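Eukaryotic translation initiation factor 4E type 5 (Leishmania major, PDB 7KCJ) probably binds the 7-methylguanosine cap of messenger RNA and acts as a translation initiation factor. Local coordinates at residues A111-E114 against L115-V119. Residues are numbered along the deposited sequence; the frame is centred on the assembly and turned at random.
Sequences AGLE and LVLAV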
loop_
_atom_site.group_PDB
_atom_site.type_symbol
_atom_site.label_atom_id
_atom_site.label_comp_id
_atom_site.label_asym_id
_atom_site.label_seq_id
_atom_site.Cartn_x
_atom_site.Cartn_y
_atom_site.Cartn_z
ATOM N N ALA A 111 -9.521 7.196 7.570
ATOM C CA ALA A 111 -8.497 7.875 8.350
ATOM C C ALA A 111 -7.151 7.147 8.355
ATOM O O ALA A 111 -6.095 7.783 8.289
ATOM C CB ALA A 111 -8.993 8.080 9.778
ATOM N N GLY A 112 -7.195 5.830 8.483
ATOM C CA GLY A 112 -5.981 5.028 8.496
ATOM C C GLY A 112 -5.297 4.995 7.142
ATOM O O GLY A 112 -4.061 5.041 7.054
ATOM N N LEU A 113 -6.092 4.948 6.064
ATOM C CA LEU A 113 -5.521 4.967 4.714
ATOM C C LEU A 113 -4.828 6.317 4.460
ATOM O O LEU A 113 -3.695 6.354 3.974
ATOM C CB LEU A 113 -6.613 4.722 3.654
ATOM C CG LEU A 113 -6.136 4.612 2.187
ATOM C CD1 LEU A 113 -5.004 3.592 2.009
ATOM C CD2 LEU A 113 -7.268 4.200 1.285
ATOM N N GLU A 114 -5.482 7.421 4.859
ATOM C CA GLU A 114 -4.924 8.763 4.710
ATOM C C GLU A 114 -3.629 8.905 5.472
ATOM O O GLU A 114 -2.661 9.432 4.926
ATOM C CB GLU A 114 -5.907 9.838 5.195
ATOM C CG GLU A 114 -7.142 9.960 4.327
ATOM C CD GLU A 114 -8.169 10.927 4.876
ATOM O OE1 GLU A 114 -7.768 11.979 5.426
ATOM O OE2 GLU A 114 -9.378 10.631 4.756
ATOM N N LEU A 115 -3.592 8.404 6.716
ATOM C CA LEU A 115 -2.393 8.476 7.529
ATOM C C LEU A 115 -1.233 7.721 6.894
ATOM O O LEU A 115 -0.140 8.274 6.800
ATOM C CB LEU A 115 -2.680 7.968 8.948
ATOM C CG LEU A 115 -1.452 7.820 9.857
ATOM C CD1 LEU A 115 -1.018 9.169 10.411
ATOM C CD2 LEU A 115 -1.718 6.843 10.952
ATOM N N VAL A 116 -1.461 6.466 6.458
ATOM C CA VAL A 116 -0.401 5.651 5.864
ATOM C C VAL A 116 0.116 6.283 4.574
ATOM O O VAL A 116 1.332 6.413 4.391
ATOM C CB VAL A 116 -0.837 4.183 5.665
ATOM C CG1 VAL A 116 0.295 3.376 5.048
ATOM C CG2 VAL A 116 -1.245 3.551 6.990
ATOM N N LEU A 117 -0.812 6.757 3.702
ATOM C CA LEU A 117 -0.422 7.420 2.450
ATOM C C LEU A 117 0.470 8.646 2.750
ATOM O O LEU A 117 1.515 8.803 2.133
ATOM C CB LEU A 117 -1.653 7.860 1.635
ATOM C CG LEU A 117 -2.455 6.747 0.937
ATOM C CD1 LEU A 117 -3.699 7.291 0.287
ATOM C CD2 LEU A 117 -1.620 5.984 -0.100
ATOM N N ALA A 118 0.110 9.426 3.773
ATOM C CA ALA A 118 0.881 10.602 4.176
ATOM C C ALA A 118 2.240 10.255 4.782
ATOM O O ALA A 118 3.243 10.832 4.361
ATOM C CB ALA A 118 0.076 11.470 5.129
ATOM N N VAL A 119 2.295 9.316 5.740
ATOM C CA VAL A 119 3.557 8.945 6.361
ATOM C C VAL A 119 4.561 8.343 5.341
ATOM O O VAL A 119 5.761 8.596 5.429
ATOM C CB VAL A 119 3.388 8.040 7.615
ATOM C CG1 VAL A 119 2.612 8.709 8.747
ATOM C CG2 VAL A 119 2.859 6.661 7.290
#
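Leu117 lies one helical turn after Leu113, and its side chain is laid back along the helix onto that residue. Leu117 CB lies 3.5 Å from Leu113 O. With CG anti to the carbonyl carbon (chi1 -73°), the chain leans toward the preceding turn, and Leu117 CG comes to 3.3 Å from Leu113 O. At the tip, Leu117 CD1 meets Leu113 CG at 4.1 Å, while Leu113 CD1 reaches back to Leu117 CG; the two side chains cross at a slant. Leu113 differs in its first torsion, with CG anti to the backbone N (chi1 -176°), which brings the end of a side chain that starts out pointing away closer to its partner.

The backbone carrying this apolar pair is regular alpha-helix. Leu117 N donates to Leu113 O at 2.9 Å, and the N-H groups of Leu115, Val116 and Ala118 donate to the carbonyl oxygens of Ala111, Gly112 and Glu114 in the same i to i+4 pattern. Val116 CG2 lies 3.2 Å from Gly112 O. Ala111 O also accepts a hydrogen bond from Lys179 NZ.

Residue types follow the faces of helix 108-121. Leu113 and Val116 pack on strands 136-143 and 153-159 of the antiparallel sheet, Leu117 on Leu139 of the first and on Trp60 of helix 56-64. Leu115 and Val119 meet helix 165-178, and the side chain of exposed Glu114, extended beyond CG, also touches Trp60. The i to i+4 bonds pair backbone groups of this stretch with one another, leaving branched hydrocarbon to cover the sheet, as in the helix-backed curved sheet of the eIF4E fold.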